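Local structure of tRNA (guanine(6)-N2)-methyltransferase (Thermus thermophilus, 3TMA) at residues Gly69-His74 / Arg176-Ala181; Gln193-Leu198 / Gly215-Glu220. The protein catalyses the S-adenosyl-L-methionine-dependent methylation of guanosine 6 of tRNA(Phe), forming N2-methylguanosine at that position. All blocks are in the same frame, centred on the assembly; numbering follows the deposited sequence. Where two conformers were deposited one is given.

Contact 1. Residues Gly69-His74 / Arg176-Ala181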
loop_
_atom_site.group_PDB
_atom_site.type_symbol
_atom_site.label_atom_id
_atom_site.label_comp_id
_atom_site.label_asym_id
_atom_site.label_seq_id
_atom_site.Cartn_x
_atom_site.Cartn_y
_atom_site.Cartn_z
ATOM N N GLY A 69 -10.998 0.930 -6.777
ATOM C CA GLY A 69 -10.040 1.540 -7.701
ATOM C C GLY A 69 -8.889 2.224 -6.965
ATOM O O GLY A 69 -7.998 2.851 -7.596
ATOM N N LEU A 70 -8.921 2.156 -5.634
ATOM C CA LEU A 70 -7.896 2.831 -4.803
ATOM C C LEU A 70 -6.543 2.186 -5.035
ATOM O O LEU A 70 -6.427 0.967 -5.041
ATOM C CB LEU A 70 -8.261 2.739 -3.316
ATOM C CG LEU A 70 -9.451 3.605 -2.927
ATOM C CD1 LEU A 70 -9.994 3.238 -1.526
ATOM C CD2 LEU A 70 -9.096 5.089 -3.043
ATOM N N ARG A 71 -5.531 3.003 -5.279
ATOM C CA ARG A 71 -4.192 2.494 -5.503
ATOM C C ARG A 71 -3.299 2.539 -4.257
ATOM O O ARG A 71 -2.189 1.999 -4.284
ATOM C CB ARG A 71 -3.533 3.269 -6.643
ATOM C CG ARG A 71 -4.314 3.121 -7.948
ATOM C CD ARG A 71 -3.641 2.073 -8.738
ATOM N NE ARG A 71 -3.659 2.436 -10.133
ATOM C CZ ARG A 71 -2.995 1.804 -11.086
ATOM N NH1 ARG A 71 -2.150 0.827 -10.789
ATOM N NH2 ARG A 71 -3.149 2.202 -12.343
ATOM N N LEU A 72 -3.747 3.172 -3.178
ATOM C CA LEU A 72 -2.925 3.144 -1.970
ATOM C C LEU A 72 -3.506 2.231 -0.886
ATOM O O LEU A 72 -3.030 2.253 0.240
ATOM C CB LEU A 72 -2.756 4.556 -1.420
ATOM C CG LEU A 72 -1.880 5.418 -2.354
ATOM C CD1 LEU A 72 -2.194 6.906 -2.188
ATOM C CD2 LEU A 72 -0.403 5.104 -2.079
ATOM N N ALA A 73 -4.528 1.442 -1.212
ATOM C CA ALA A 73 -5.170 0.639 -0.169
ATOM C C ALA A 73 -4.802 -0.828 -0.264
ATOM O O ALA A 73 -4.650 -1.374 -1.363
ATOM C CB ALA A 73 -6.701 0.809 -0.210
ATOM N N HIS A 74 -4.704 -1.476 0.885
ATOM C CA HIS A 74 -4.567 -2.933 0.912
ATOM C C HIS A 74 -5.941 -3.585 1.042
ATOM O O HIS A 74 -6.400 -4.244 0.090
ATOM C CB HIS A 74 -3.653 -3.373 2.049
ATOM C CG HIS A 74 -2.229 -2.995 1.844
ATOM N ND1 HIS A 74 -1.517 -3.356 0.716
ATOM C CD2 HIS A 74 -1.367 -2.312 2.633
ATOM C CE1 HIS A 74 -0.276 -2.919 0.831
ATOM N NE2 HIS A 74 -0.180 -2.232 1.959
ATOM N N ARG A 176 -2.700 -6.794 -4.730
ATOM C CA ARG A 176 -2.326 -7.963 -5.550
ATOM C C ARG A 176 -2.428 -7.741 -7.067
ATOM O O ARG A 176 -2.445 -8.695 -7.837
ATOM C CB ARG A 176 -3.165 -9.177 -5.174
ATOM C CG ARG A 176 -2.933 -9.635 -3.765
ATOM C CD ARG A 176 -1.699 -10.543 -3.681
ATOM N NE ARG A 176 -1.840 -11.482 -2.567
ATOM C CZ ARG A 176 -1.423 -11.242 -1.327
ATOM N NH1 ARG A 176 -0.792 -10.109 -1.042
ATOM N NH2 ARG A 176 -1.616 -12.147 -0.374
ATOM N N ARG A 177 -2.371 -6.494 -7.513
ATOM C CA ARG A 177 -2.220 -6.237 -8.946
ATOM C C ARG A 177 -0.812 -6.597 -9.435
ATOM O O ARG A 177 0.153 -6.645 -8.631
ATOM C CB ARG A 177 -2.620 -4.798 -9.292
ATOM C CG ARG A 177 -1.953 -3.702 -8.435
ATOM C CD ARG A 177 -2.436 -2.337 -8.888
ATOM N NE ARG A 177 -1.762 -1.255 -8.158
ATOM C CZ ARG A 177 -2.095 -0.841 -6.934
ATOM N NH1 ARG A 177 -3.072 -1.445 -6.267
ATOM N NH2 ARG A 177 -1.429 0.160 -6.354
ATOM N N PHE A 178 -0.698 -6.865 -10.737
ATOM C CA PHE A 178 0.570 -7.222 -11.371
ATOM C C PHE A 178 1.240 -8.461 -10.743
ATOM O O PHE A 178 2.423 -8.395 -10.397
ATOM C CB PHE A 178 1.539 -6.012 -11.390
ATOM C CG PHE A 178 0.899 -4.746 -11.877
ATOM C CD1 PHE A 178 0.152 -4.759 -13.047
ATOM C CD2 PHE A 178 0.976 -3.565 -11.139
ATOM C CE1 PHE A 178 -0.504 -3.600 -13.494
ATOM C CE2 PHE A 178 0.361 -2.379 -11.594
ATOM C CZ PHE A 178 -0.381 -2.400 -12.769
ATOM N N PRO A 179 0.499 -9.594 -10.616
ATOM C CA PRO A 179 1.009 -10.770 -9.923
ATOM C C PRO A 179 2.217 -11.398 -10.651
ATOM O O PRO A 179 3.084 -11.970 -10.003
ATOM C CB PRO A 179 -0.195 -11.736 -9.904
ATOM C CG PRO A 179 -1.008 -11.353 -11.125
ATOM C CD PRO A 179 -0.856 -9.815 -11.144
ATOM N N LYS A 180 2.308 -11.242 -11.966
ATOM C CA LYS A 180 3.483 -11.733 -12.687
ATOM C C LYS A 180 4.786 -11.060 -12.215
ATOM O O LYS A 180 5.851 -11.657 -12.258
ATOM C CB LYS A 180 3.317 -11.584 -14.203
ATOM C CG LYS A 180 2.683 -12.791 -14.918
ATOM C CD LYS A 180 2.329 -12.458 -16.383
ATOM C CE LYS A 180 0.932 -12.974 -16.764
ATOM N NZ LYS A 180 0.879 -14.443 -17.076
ATOM N N ALA A 181 4.703 -9.824 -11.742
ATOM C CA ALA A 181 5.880 -9.179 -11.169
ATOM C C ALA A 181 6.068 -9.451 -9.661
ATOM O O ALA A 181 7.048 -9.009 -9.082
ATOM C CB ALA A 181 5.859 -7.696 -11.450
HETATM O O HOH W 1 -4.334 -0.438 -3.880
#
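Arg-177 NH1, Leu-70 O and Ala-73 O all grip one water molecule. The water donates to both carbonyls, at 2.8 Å from Leu-70 O and 2.7 Å from Ala-73 O, and accepts from NH1 at the edge of the guanidinium, in its plane. Beside it, Arg-177 NH2 reaches Arg-71 O directly at 2.9 Å. This bond falls on a carbonyl lone pair but is bent (146° at the hydrogen), with the oxygen somewhat out of the guanidinium plane. One guanidinium thus gathers three carbonyls of the 69-74 loop, that of Arg-71 directly and those of Leu-70 and Ala-73 through the water. The chain that carries it runs straight from CG to NE, after a first torsion of 51° has tucked CG between the backbone N and the carbonyl carbon. The case illustrates how a two-domain enzyme can be fastened by loops: 69-74 belongs to the ferredoxin-like N-terminal region, before strand 76-84, whereas 176-181 leads into helix 189-198 of the Rossmann-fold methyltransferase domain. Arg-71 turns back over its partner, its CD lying 3.6 Å above one face of the Arg-177 guanidinium, near the rim. The two guanidinium planes stand almost perpendicular, at 84°. Arg-71 NH1 comes within 3.4 Å of Arg-177 NE, an approach of two donors that Glu-220, whose OE1 forms salt bridges with both, presumably makes tolerable; Ser-223 takes Arg-71 NH2. Phe-178 flanks the pair, its CE2 being 4.2 Å from Arg-71 NH1.

Contact 2. Residues Gln193-Leu198 / Gly215-Glu220; sequences QALLRL and GTIALE
Gln-193 and Glu-220 supply the polar part of this helix pair. Gln-193 NE2 donates to Glu-220 OE2 at 2.6 Å, a short bond with a bend at the hydrogen (147°), and Glu-220 OE2 accepts on its anti lone pair, the one turned away from the other carboxylate oxygen. The amide and carboxylate planes are nearly perpendicular (82°), while Gln-193 CB also lies 3.3 Å from Glu-220 OE2. In both residues CG lies anti to the backbone N and the chain then bends at chi2, which brings the two polar ends together between the helices. The amide is held at its oxygen as well: Arg-197, one helical turn on, sends NE in its guanidinium plane to a lone pair of Gln-193 OE1 at 2.8 Å. With OE1 accepting and NE2 donating, the latter also to Thr-224 OG1, the orientation of the amide is settled. Glu-220 OE1 meets Arg-177 and Arg-71, so this buried carboxylate is probably ionised. Here the familiar Rossmann methyltransferase design appears: strand 207-209 gives way to helix 216-225 through a turn that ends at Gly-215, the N-cap, whose O receives Leu-219 N; Thr-216 opens the helix, and both are likely to bind S-adenosyl-L-methionine, as in related enzymes. Helix 216-225 then forms the crossover to parallel strand 231-235. The apolar part is lighter. The axes of the short helical segments approach to 9.9 Å and cross at -61°. Leu-195 CD1 meets Ile-217 CD1 at 4.2 Å, methyl against methyl. Closer to the polar cluster, the CD2 methyl of Leu-196 rests 4.1 Å from the carbonyl oxygen of Glu-220.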
loop_
_atom_site.group_PDB
_atom_site.type_symbol
_atom_site.label_atom_id
_atom_site.label_comp_id
_atom_site.label_asym_id
_atom_site.label_seq_id
_atom_site.Cartn_x
_atom_site.Cartn_y
_atom_site.Cartn_z
ATOM N N GLN A 193 3.271 3.064 -5.788
ATOM C CA GLN A 193 2.347 4.231 -6.013
ATOM C C GLN A 193 2.694 5.407 -5.072
ATOM O O GLN A 193 2.682 6.592 -5.472
ATOM C CB GLN A 193 0.882 3.787 -5.770
ATOM C CG GLN A 193 -0.173 4.929 -5.839
ATOM C CD GLN A 193 -0.341 5.473 -7.251
ATOM O OE1 GLN A 193 -0.643 6.644 -7.417
ATOM N NE2 GLN A 193 -0.110 4.635 -8.268
ATOM N N ALA A 194 3.051 5.076 -3.818
ATOM C CA ALA A 194 3.485 6.117 -2.869
ATOM C C ALA A 194 4.778 6.818 -3.319
ATOM O O ALA A 194 4.884 8.055 -3.206
ATOM C CB ALA A 194 3.685 5.506 -1.462
ATOM N N LEU A 195 5.765 6.064 -3.835
ATOM C CA LEU A 195 6.983 6.736 -4.357
ATOM C C LEU A 195 6.637 7.704 -5.494
ATOM O O LEU A 195 7.193 8.824 -5.592
ATOM C CB LEU A 195 8.023 5.716 -4.880
ATOM C CG LEU A 195 8.627 4.799 -3.814
ATOM C CD1 LEU A 195 9.586 3.767 -4.463
ATOM C CD2 LEU A 195 9.364 5.661 -2.758
ATOM N N LEU A 196 5.781 7.236 -6.397
ATOM C CA LEU A 196 5.269 8.040 -7.503
ATOM C C LEU A 196 4.686 9.386 -7.023
ATOM O O LEU A 196 5.024 10.452 -7.528
ATOM C CB LEU A 196 4.179 7.225 -8.178
ATOM C CG LEU A 196 3.786 7.423 -9.618
ATOM C CD1 LEU A 196 4.997 7.379 -10.546
ATOM C CD2 LEU A 196 2.802 6.314 -9.942
ATOM N N ARG A 197 3.773 9.311 -6.049
ATOM C CA ARG A 197 3.135 10.490 -5.476
ATOM C C ARG A 197 4.090 11.371 -4.662
ATOM O O ARG A 197 4.029 12.617 -4.742
ATOM C CB ARG A 197 1.947 10.050 -4.587
ATOM C CG ARG A 197 0.797 9.482 -5.432
ATOM C CD ARG A 197 -0.333 8.847 -4.602
ATOM N NE ARG A 197 -1.484 8.522 -5.464
ATOM C CZ ARG A 197 -2.652 9.172 -5.461
ATOM N NH1 ARG A 197 -2.887 10.163 -4.599
ATOM N NH2 ARG A 197 -3.591 8.833 -6.328
ATOM N N LEU A 198 4.961 10.747 -3.857
ATOM C CA LEU A 198 5.920 11.548 -3.082
ATOM C C LEU A 198 6.909 12.293 -3.989
ATOM O O LEU A 198 7.388 13.346 -3.634
ATOM C CB LEU A 198 6.683 10.687 -2.084
ATOM C CG LEU A 198 5.803 10.146 -0.967
ATOM C CD1 LEU A 198 6.525 8.978 -0.262
ATOM C CD2 LEU A 198 5.494 11.311 0.013
ATOM N N GLY A 215 9.699 -5.724 -12.030
ATOM C CA GLY A 215 9.091 -4.652 -12.795
ATOM C C GLY A 215 8.053 -3.836 -12.027
ATOM O O GLY A 215 7.467 -2.940 -12.603
ATOM N N THR A 216 7.830 -4.117 -10.743
ATOM C CA THR A 216 6.689 -3.516 -10.012
ATOM C C THR A 216 6.571 -1.998 -10.067
ATOM O O THR A 216 5.476 -1.463 -10.376
ATOM C CB THR A 216 6.650 -3.953 -8.546
ATOM O OG1 THR A 216 6.577 -5.386 -8.486
ATOM C CG2 THR A 216 5.417 -3.346 -7.839
ATOM N N ILE A 217 7.688 -1.297 -9.842
ATOM C CA ILE A 217 7.653 0.170 -9.871
ATOM C C ILE A 217 7.368 0.721 -11.286
ATOM O O ILE A 217 6.521 1.620 -11.444
ATOM C CB ILE A 217 8.947 0.779 -9.332
ATOM C CG1 ILE A 217 9.014 0.593 -7.815
ATOM C CG2 ILE A 217 8.996 2.264 -9.611
ATOM C CD1 ILE A 217 10.457 0.816 -7.253
ATOM N N ALA A 218 8.015 0.137 -12.304
ATOM C CA ALA A 218 7.758 0.541 -13.697
ATOM C C ALA A 218 6.299 0.328 -14.121
ATOM O O ALA A 218 5.724 1.179 -14.815
ATOM C CB ALA A 218 8.720 -0.202 -14.700
ATOM N N LEU A 219 5.711 -0.807 -13.727
ATOM C CA LEU A 219 4.359 -1.126 -14.140
ATOM C C LEU A 219 3.411 -0.180 -13.426
ATOM O O LEU A 219 2.434 0.264 -14.029
ATOM C CB LEU A 219 4.012 -2.602 -13.762
ATOM C CG LEU A 219 4.906 -3.674 -14.435
ATOM C CD1 LEU A 219 4.763 -5.055 -13.747
ATOM C CD2 LEU A 219 4.554 -3.795 -15.912
ATOM N N GLU A 220 3.618 0.043 -12.109
ATOM C CA GLU A 220 2.776 1.001 -11.374
ATOM C C GLU A 220 2.804 2.405 -11.999
ATOM O O GLU A 220 1.735 3.070 -12.192
ATOM C CB GLU A 220 3.136 1.047 -9.888
ATOM C CG GLU A 220 2.164 1.927 -9.043
ATOM C CD GLU A 220 0.727 1.318 -8.869
ATOM O OE1 GLU A 220 0.487 0.139 -9.208
ATOM O OE2 GLU A 220 -0.168 2.042 -8.404
#

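How the contacts relate
Contact 1 is partly buried and joins loops of the N-terminal region and the methyltransferase domain, whereas contact 2 is wholly buried and pairs two helices inside the latter. Their chemistry follows this placing: water and backbone carbonyls serve the arginines of the first, while the second combines one side-chain bond with leucine and isoleucine methyls. They meet at Glu-220, whose OE1 is 2.8 Å from Arg-177 NE and 3.2 Å from Arg-71 NH1 in two salt bridges. A second junction is apolar, with Leu-72 CD1 packed 3.6 Å from Arg-197 CD. The carboxylate between helices 189-198 and 216-225 is thus shared with an arginine from each loop of contact 1, consistent with a tie between the domains.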